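Local structure of folylpolyglutamate synthase protein FOLC (Mycobacterium tuberculosis, 2VOS) at residues A79-A84 with A328-V333; V378-G383 with T404-P409; F372-G377 with S445-A450. The protein probably catalyses ATP-dependent addition of L-glutamate to dihydropteroate, giving dihydrofolate, and the successive gamma-glutamylation of tetrahydrofolates to folylpolyglutamates. One frame throughout, in Å; residues are numbered along the deposited sequence.

Overall arrangement
Contact 1 belongs to the nucleotide-binding half of the chain, where helix 75-88, which follows the P-loop, meets the end of helix 323-331. Contacts 2 and 3 both lie in the glutamate ligase domain and share strand 374-379: contact 3 uses its beginning, contact 2 its end and the residues beyond. Their centres are about 21 Å apart, whereas contact 1 is centred about 30 Å from contact 2 and 33 Å from contact 3. Along the chain contact 1 closes first; contact 2 is then nested inside the larger loop closed by contact 3. The set thus samples both halves of a Mur-ligase-type enzyme, which binds ADP with residues from each.

Contact 1: A79-A84 with A328-V333; sequences ARMVDA and AGFAAV
V333 sets its two methyls against the side chain of M81, a selenomethionine, with both branches near the same atom: M81 CG is 3.8 Å from V333 CG2 and 3.9 Å from V333 CG1. The two side chains cross obliquely. CG2 also reaches A84, whose CB lies 3.9 Å from it, so this one methyl touches two residues about one turn apart on helix 75-88. F330 adds a looser contact: M81 CG sits near the plane of its ring, at the edge, 4.3 Å from CE1. A84 CB comes to 3.3 Å from the backbone O of G329, a close carbon-oxygen approach rather than a hydrogen bond. It goes with a CA separation of only 4.8 Å between A84 and G329.

M81 turns CG away from its carbonyl carbon (chi1 -76°) and then runs extended beyond CG, and the side chain touches Q298, N301 and A305 of helix 296-312. V333 follows the last turn of helix 323-331, and its backbone N returns to F330 O at 3.1 Å, which holds the valine where the helix gives way to loop. L291 and L293 cover M81 and V333 from outside the two segments, while R80 reaches T334 and the C-terminal residue Q487.

Helix 75-88 begins in the P-loop, whose residues G74, K75, T76 and S77 bind ADP; N301, about 4 Å from the M81 side chain, also belongs to that site. With no hydrogen bond or ionic pair between the segments, the helix that follows the phosphate loop is joined to 328-333 by apolar contacts of M81 and A84 with F330 and V333 and by the close approach of A84 to the G329 backbone.

Contact 2: V378-G383 with T404-P409; sequences VLSVLG and THNGSP
S380 lays its hydroxyl against the backbone and amide of N406, with OG 3.3 Å from N406 CG. The same oxygen accepts a weak hydrogen bond from N406 N, 2.9 Å long but bent to 122° at the hydrogen. OG also donates to a water at 2.8 Å, and that water donates in turn to T404 O, again at 2.8 Å. One hydroxyl therefore joins the loop at two points, directly at N406 and through the water at T404. A direct backbone bond precedes them: T404 N donates to L379 O at 2.9 Å.

That bond continues the pairing of parallel neighbours, strands 374-379 and 400-403, which helix 387-394 links in a beta-alpha-beta unit of the glutamate ligase domain. The segments run on past the C-terminal ends of these parallel strands, where alpha/beta domains commonly place functional loops. Here the side chain of L382 is about 7 Å from that of H354, a magnesium ligand.

N406 shapes its own loop by an Asx turn. Its CG takes the crowded position between the backbone N and the carbonyl carbon (chi1 59°), and OD1 accepts from S408 N at 2.8 Å, nearly straight at 165°, although the donor is tilted from the carbonyl plane. The S408 N bond identifies OD1 as the acceptor; ND2 bonds T474 OG1, which also bonds S380 O and so links the two segments. Across this amide, at about a right angle, comes L382, whose CD2 lies 3.8 Å from ND2 and covers S408 CB and OG as well; that OG is bonded to R410 N. T404 OG1 bonds elsewhere, to A433 O.

Contact 3: F372-G377 with S445-A450; sequences FRFLVG and SLVDDA
The ring of F374 carries the methyl of A450 on one face, V447 CG2 at its edge near the plane, and the backbone O of L446 in an oblique position 3.8 Å from CE2. The first of these is a CH-pi contact: A450 CB stands 3.6 Å from the ring centroid and 19° off the normal. It is displaced towards the CG-CD2 side of the ring.

This is helix-on-sheet packing in the alpha/beta glutamate ligase domain. Helix 436-451 comes from strand 430-432 at one border of the mixed sheet and leads on to strand 464-469, next to strand 374-379. It packs on one face of the sheet, its axis 8.8 Å from that of strand 374-377 and nearly antiparallel to it, at 168°.

Alternation along the strand decides which residues take part. F374 and V376 direct their side chains to the helix, while L375 points the other way, its backbone N bonded to D399 OD2. On the helix, L446, V447 and A450 form the apolar side, at positions i, i+1 and i+4, which fall on one side of a helix. V376 uses both branches: CG1 meets L446 CD1 at 3.9 Å, and CG2 meets V447 CG2, also at 3.9 Å, as well as L446 CB. L446 crosses V376 at about a right angle, the two valines obliquely.

F374 has CG anti to its backbone N (chi1 -175°), which swings the ring out from the strand towards the helix, so that its face meets A450. V456, beyond the helix, touches both F374 and A450, while V447 also reaches T464 and I466 of the adjacent strand. The L446 O beside the ring is already engaged in the helix, accepting from A450 N at 2.9 Å, and V447 CG2 lies 4.1 Å from F374 CD2.

Contact 1: A79-A84 with A328-V333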
loop_
_atom_site.group_PDB
_atom_site.type_symbol
_atom_site.label_atom_id
_atom_site.label_comp_id
_atom_site.label_asym_id
_atom_site.label_seq_id
_atom_site.Cartn_x
_atom_site.Cartn_y
_atom_site.Cartn_z
ATOM N N ALA A 79 5.232 3.903 3.114
ATOM C CA ALA A 79 4.819 5.317 3.182
ATOM C C ALA A 79 4.447 5.629 4.628
ATOM O O ALA A 79 4.810 6.662 5.159
ATOM C CB ALA A 79 3.624 5.593 2.290
ATOM N N ARG A 80 3.660 4.749 5.246
ATOM C CA ARG A 80 3.232 5.001 6.641
ATOM C C ARG A 80 4.369 4.941 7.674
ATOM O O ARG A 80 4.299 5.667 8.674
ATOM C CB ARG A 80 2.143 4.046 7.068
ATOM C CG ARG A 80 0.850 4.252 6.146
ATOM C CD ARG A 80 -0.230 3.224 6.557
ATOM N NE ARG A 80 -0.814 3.486 7.894
ATOM C CZ ARG A 80 -1.895 4.241 8.127
ATOM N NH1 ARG A 80 -2.550 4.855 7.141
ATOM N NH2 ARG A 80 -2.335 4.405 9.368
HETATM N N MSE A 81 5.377 4.093 7.435
HETATM C CA MSE A 81 6.584 4.021 8.252
HETATM C C MSE A 81 7.428 5.305 8.126
HETATM O O MSE A 81 7.827 5.868 9.132
HETATM C CB MSE A 81 7.438 2.828 7.850
HETATM C CG MSE A 81 6.816 1.528 8.406
HETATM SE SE MSE A 81 7.689 0.056 7.476
HETATM C CE MSE A 81 6.825 -1.429 8.327
ATOM N N VAL A 82 7.676 5.754 6.902
ATOM C CA VAL A 82 8.308 7.058 6.665
ATOM C C VAL A 82 7.584 8.170 7.402
ATOM O O VAL A 82 8.217 8.970 8.068
ATOM C CB VAL A 82 8.358 7.366 5.127
ATOM C CG1 VAL A 82 8.746 8.821 4.831
ATOM C CG2 VAL A 82 9.279 6.357 4.404
ATOM N N ASP A 83 6.251 8.250 7.280
ATOM C CA ASP A 83 5.468 9.251 7.990
ATOM C C ASP A 83 5.718 9.143 9.515
ATOM O O ASP A 83 6.013 10.140 10.241
ATOM C CB ASP A 83 3.975 9.016 7.653
ATOM C CG ASP A 83 3.081 10.164 8.104
ATOM O OD1 ASP A 83 3.553 10.978 8.946
ATOM O OD2 ASP A 83 1.903 10.243 7.640
ATOM N N ALA A 84 5.587 7.939 10.043
ATOM C CA ALA A 84 5.810 7.756 11.472
ATOM C C ALA A 84 7.209 8.248 11.928
ATOM O O ALA A 84 7.329 8.904 12.981
ATOM C CB ALA A 84 5.631 6.257 11.859
ATOM N N ALA A 328 10.784 5.233 18.712
ATOM C CA ALA A 328 9.409 5.801 18.906
ATOM C C ALA A 328 8.589 5.836 17.600
ATOM O O ALA A 328 7.377 5.557 17.630
ATOM C CB ALA A 328 9.468 7.193 19.594
ATOM N N GLY A 329 9.211 6.164 16.452
ATOM C CA GLY A 329 8.477 6.213 15.202
ATOM C C GLY A 329 8.005 4.836 14.785
ATOM O O GLY A 329 6.828 4.628 14.430
ATOM N N PHE A 330 8.901 3.863 14.873
ATOM C CA PHE A 330 8.499 2.484 14.522
ATOM C C PHE A 330 7.429 1.922 15.448
ATOM O O PHE A 330 6.492 1.279 14.975
ATOM C CB PHE A 330 9.721 1.563 14.481
ATOM C CG PHE A 330 10.462 1.665 13.189
ATOM C CD1 PHE A 330 9.790 1.486 11.994
ATOM C CD2 PHE A 330 11.843 1.970 13.170
ATOM C CE1 PHE A 330 10.458 1.606 10.757
ATOM C CE2 PHE A 330 12.544 2.040 11.939
ATOM C CZ PHE A 330 11.846 1.817 10.746
ATOM N N ALA A 331 7.527 2.228 16.750
ATOM C CA ALA A 331 6.552 1.766 17.679
ATOM C C ALA A 331 5.202 2.359 17.398
ATOM O O ALA A 331 4.179 1.768 17.779
ATOM C CB ALA A 331 6.961 2.072 19.116
ATOM N N ALA A 332 5.163 3.522 16.763
ATOM C CA ALA A 332 3.863 4.127 16.509
ATOM C C ALA A 332 3.270 3.722 15.138
ATOM O O ALA A 332 2.168 4.152 14.811
ATOM C CB ALA A 332 3.992 5.647 16.552
ATOM N N VAL A 333 3.980 2.902 14.353
ATOM C CA VAL A 333 3.504 2.564 12.994
ATOM C C VAL A 333 2.198 1.806 13.060
ATOM O O VAL A 333 2.099 0.866 13.855
ATOM C CB VAL A 333 4.525 1.588 12.302
ATOM C CG1 VAL A 333 3.927 0.952 11.033
ATOM C CG2 VAL A 333 5.795 2.374 11.989
#

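Contact 2: V378-G383 with T404-P409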
loop_
_atom_site.group_PDB
_atom_site.type_symbol
_atom_site.label_atom_id
_atom_site.label_comp_id
_atom_site.label_asym_id
_atom_site.label_seq_id
_atom_site.Cartn_x
_atom_site.Cartn_y
_atom_site.Cartn_z
ATOM N N VAL A 378 -11.178 -16.302 3.501
ATOM C CA VAL A 378 -12.402 -15.748 2.930
ATOM C C VAL A 378 -11.789 -14.895 1.885
ATOM O O VAL A 378 -10.946 -14.010 2.194
ATOM C CB VAL A 378 -13.247 -14.890 3.938
ATOM C CG1 VAL A 378 -14.349 -13.992 3.245
ATOM C CG2 VAL A 378 -13.929 -15.792 4.970
ATOM N N LEU A 379 -12.184 -15.159 0.632
ATOM C CA LEU A 379 -11.457 -14.607 -0.484
ATOM C C LEU A 379 -12.335 -13.940 -1.540
ATOM O O LEU A 379 -13.345 -14.507 -1.971
ATOM C CB LEU A 379 -10.676 -15.781 -1.124
ATOM C CG LEU A 379 -9.644 -15.473 -2.205
ATOM C CD1 LEU A 379 -8.342 -14.995 -1.605
ATOM C CD2 LEU A 379 -9.417 -16.768 -3.040
ATOM N N SER A 380 -11.956 -12.755 -1.970
ATOM C CA SER A 380 -12.477 -12.161 -3.188
ATOM C C SER A 380 -11.331 -11.389 -3.843
ATOM O O SER A 380 -10.558 -10.638 -3.186
ATOM C CB SER A 380 -13.632 -11.195 -2.886
ATOM O OG SER A 380 -13.993 -10.443 -4.036
ATOM N N VAL A 381 -11.228 -11.557 -5.159
ATOM C CA VAL A 381 -10.052 -11.094 -5.873
ATOM C C VAL A 381 -10.506 -10.323 -7.081
ATOM O O VAL A 381 -11.500 -10.688 -7.719
ATOM C CB VAL A 381 -9.130 -12.293 -6.303
ATOM C CG1 VAL A 381 -7.900 -11.801 -7.056
ATOM C CG2 VAL A 381 -8.633 -13.094 -5.052
ATOM N N LEU A 382 -9.780 -9.267 -7.423
ATOM C CA LEU A 382 -10.109 -8.530 -8.659
ATOM C C LEU A 382 -9.653 -9.281 -9.949
ATOM O O LEU A 382 -8.724 -10.067 -9.911
ATOM C CB LEU A 382 -9.584 -7.100 -8.594
ATOM C CG LEU A 382 -10.049 -6.358 -7.322
ATOM C CD1 LEU A 382 -9.599 -4.957 -7.443
ATOM C CD2 LEU A 382 -11.551 -6.404 -7.083
ATOM N N GLY A 383 -10.311 -9.010 -11.067
ATOM C CA GLY A 383 -10.149 -9.823 -12.284
ATOM C C GLY A 383 -8.821 -9.632 -13.008
ATOM O O GLY A 383 -8.458 -10.444 -13.881
ATOM N N THR A 404 -15.996 -15.453 -2.448
ATOM C CA THR A 404 -17.128 -14.569 -2.499
ATOM C C THR A 404 -16.808 -13.391 -3.423
ATOM O O THR A 404 -15.895 -13.470 -4.250
ATOM C CB THR A 404 -17.571 -14.144 -1.036
ATOM O OG1 THR A 404 -18.791 -13.402 -1.098
ATOM C CG2 THR A 404 -16.526 -13.301 -0.344
ATOM N N HIS A 405 -17.591 -12.321 -3.310
ATOM C CA HIS A 405 -17.501 -11.136 -4.183
ATOM C C HIS A 405 -17.463 -9.962 -3.217
ATOM O O HIS A 405 -18.360 -9.855 -2.381
ATOM C CB HIS A 405 -18.777 -11.042 -5.034
ATOM C CG HIS A 405 -18.740 -9.982 -6.089
ATOM N ND1 HIS A 405 -18.709 -8.632 -5.794
ATOM C CD2 HIS A 405 -18.743 -10.073 -7.445
ATOM C CE1 HIS A 405 -18.674 -7.937 -6.919
ATOM N NE2 HIS A 405 -18.711 -8.788 -7.937
ATOM N N ASN A 406 -16.473 -9.084 -3.325
ATOM C CA ASN A 406 -16.297 -8.025 -2.330
ATOM C C ASN A 406 -17.086 -6.759 -2.651
ATOM O O ASN A 406 -16.901 -5.722 -1.976
ATOM C CB ASN A 406 -14.840 -7.665 -2.201
ATOM C CG ASN A 406 -14.223 -7.181 -3.547
ATOM O OD1 ASN A 406 -14.927 -6.762 -4.475
ATOM N ND2 ASN A 406 -12.891 -7.239 -3.628
ATOM N N GLY A 407 -17.923 -6.827 -3.697
ATOM C CA GLY A 407 -18.710 -5.675 -4.076
ATOM C C GLY A 407 -18.071 -4.753 -5.108
ATOM O O GLY A 407 -18.706 -3.825 -5.584
ATOM N N SER A 408 -16.815 -4.971 -5.489
ATOM C CA SER A 408 -16.247 -4.115 -6.530
ATOM C C SER A 408 -16.726 -4.597 -7.879
ATOM O O SER A 408 -16.862 -5.798 -8.099
ATOM C CB SER A 408 -14.723 -4.164 -6.478
ATOM O OG SER A 408 -14.210 -3.800 -7.732
ATOM N N PRO A 409 -16.989 -3.667 -8.801
ATOM C CA PRO A 409 -17.361 -4.029 -10.187
ATOM C C PRO A 409 -16.264 -4.815 -10.912
ATOM O O PRO A 409 -16.532 -5.497 -11.893
ATOM C CB PRO A 409 -17.555 -2.661 -10.869
ATOM C CG PRO A 409 -16.803 -1.679 -10.000
ATOM C CD PRO A 409 -17.022 -2.208 -8.594
HETATM O O HOH W 1 -14.316 -12.245 -6.215
#

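Contact 3: F372-G377 with S445-A450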
loop_
_atom_site.group_PDB
_atom_site.type_symbol
_atom_site.label_atom_id
_atom_site.label_comp_id
_atom_site.label_asym_id
_atom_site.label_seq_id
_atom_site.Cartn_x
_atom_site.Cartn_y
_atom_site.Cartn_z
ATOM N N PHE A 372 -1.508 -21.788 14.345
ATOM C CA PHE A 372 -2.928 -22.069 14.175
ATOM C C PHE A 372 -3.078 -23.546 13.926
ATOM O O PHE A 372 -2.213 -24.154 13.291
ATOM C CB PHE A 372 -3.469 -21.284 12.998
ATOM C CG PHE A 372 -3.602 -19.824 13.286
ATOM C CD1 PHE A 372 -2.759 -18.905 12.697
ATOM C CD2 PHE A 372 -4.558 -19.389 14.163
ATOM C CE1 PHE A 372 -2.881 -17.546 12.980
ATOM C CE2 PHE A 372 -4.680 -18.010 14.463
ATOM C CZ PHE A 372 -3.827 -17.107 13.877
ATOM N N ARG A 373 -4.132 -24.143 14.462
ATOM C CA ARG A 373 -4.403 -25.531 14.129
ATOM C C ARG A 373 -5.395 -25.636 12.930
ATOM O O ARG A 373 -5.489 -26.662 12.285
ATOM C CB ARG A 373 -4.883 -26.302 15.381
ATOM N N PHE A 374 -6.101 -24.552 12.612
ATOM C CA PHE A 374 -7.106 -24.580 11.559
ATOM C C PHE A 374 -7.306 -23.146 11.096
ATOM O O PHE A 374 -7.537 -22.273 11.915
ATOM C CB PHE A 374 -8.426 -25.141 12.098
ATOM C CG PHE A 374 -9.484 -25.327 11.044
ATOM C CD1 PHE A 374 -9.500 -26.459 10.244
ATOM C CD2 PHE A 374 -10.472 -24.380 10.878
ATOM C CE1 PHE A 374 -10.478 -26.624 9.269
ATOM C CE2 PHE A 374 -11.440 -24.530 9.896
ATOM C CZ PHE A 374 -11.452 -25.664 9.102
ATOM N N LEU A 375 -7.176 -22.913 9.794
ATOM C CA LEU A 375 -7.386 -21.579 9.213
ATOM C C LEU A 375 -8.347 -21.675 8.007
ATOM O O LEU A 375 -8.177 -22.554 7.134
ATOM C CB LEU A 375 -6.059 -21.020 8.721
ATOM C CG LEU A 375 -5.093 -20.451 9.723
ATOM C CD1 LEU A 375 -3.902 -19.869 8.971
ATOM C CD2 LEU A 375 -5.775 -19.344 10.533
ATOM N N VAL A 376 -9.341 -20.789 7.952
ATOM C CA VAL A 376 -10.232 -20.716 6.788
ATOM C C VAL A 376 -10.019 -19.385 6.063
ATOM O O VAL A 376 -9.963 -18.338 6.721
ATOM C CB VAL A 376 -11.710 -20.759 7.237
ATOM C CG1 VAL A 376 -12.658 -20.686 5.991
ATOM C CG2 VAL A 376 -11.966 -22.029 8.038
ATOM N N GLY A 377 -9.846 -19.392 4.744
ATOM C CA GLY A 377 -9.620 -18.128 4.063
ATOM C C GLY A 377 -10.990 -17.626 3.612
ATOM O O GLY A 377 -11.885 -18.450 3.360
ATOM N N SER A 445 -18.742 -20.794 10.909
ATOM C CA SER A 445 -19.270 -22.088 11.256
ATOM C C SER A 445 -18.195 -23.173 10.983
ATOM O O SER A 445 -18.110 -24.145 11.707
ATOM C CB SER A 445 -20.630 -22.358 10.589
ATOM O OG SER A 445 -20.476 -22.521 9.196
ATOM N N LEU A 446 -17.335 -22.972 9.993
ATOM C CA LEU A 446 -16.276 -23.944 9.758
ATOM C C LEU A 446 -15.284 -23.960 10.936
ATOM O O LEU A 446 -14.842 -24.991 11.413
ATOM C CB LEU A 446 -15.560 -23.641 8.439
ATOM C CG LEU A 446 -16.337 -23.779 7.128
ATOM C CD1 LEU A 446 -15.467 -23.354 5.921
ATOM C CD2 LEU A 446 -16.866 -25.200 6.935
ATOM N N VAL A 447 -14.970 -22.788 11.448
ATOM C CA VAL A 447 -14.025 -22.679 12.530
ATOM C C VAL A 447 -14.655 -23.231 13.855
ATOM O O VAL A 447 -13.948 -23.797 14.669
ATOM C CB VAL A 447 -13.620 -21.192 12.629
ATOM C CG1 VAL A 447 -13.444 -20.802 14.057
ATOM C CG2 VAL A 447 -12.395 -20.908 11.783
ATOM N N ASP A 448 -15.969 -23.040 14.067
ATOM C CA ASP A 448 -16.734 -23.656 15.178
ATOM C C ASP A 448 -16.737 -25.187 15.051
ATOM O O ASP A 448 -16.540 -25.890 16.019
ATOM C CB ASP A 448 -18.191 -23.198 15.175
ATOM C CG ASP A 448 -18.361 -21.727 15.576
ATOM O OD1 ASP A 448 -17.374 -21.066 15.994
ATOM O OD2 ASP A 448 -19.498 -21.219 15.476
ATOM N N ASP A 449 -16.970 -25.707 13.859
ATOM C CA ASP A 449 -16.875 -27.115 13.692
ATOM C C ASP A 449 -15.447 -27.612 14.010
ATOM O O ASP A 449 -15.299 -28.629 14.671
ATOM C CB ASP A 449 -17.303 -27.560 12.283
ATOM C CG ASP A 449 -18.769 -27.256 11.965
ATOM O OD1 ASP A 449 -19.603 -26.998 12.878
ATOM O OD2 ASP A 449 -19.080 -27.287 10.756
ATOM N N ALA A 450 -14.405 -26.932 13.526
ATOM C CA ALA A 450 -13.023 -27.352 13.814
ATOM C C ALA A 450 -12.764 -27.380 15.310
ATOM O O ALA A 450 -12.130 -28.292 15.840
ATOM C CB ALA A 450 -12.020 -26.425 13.143
#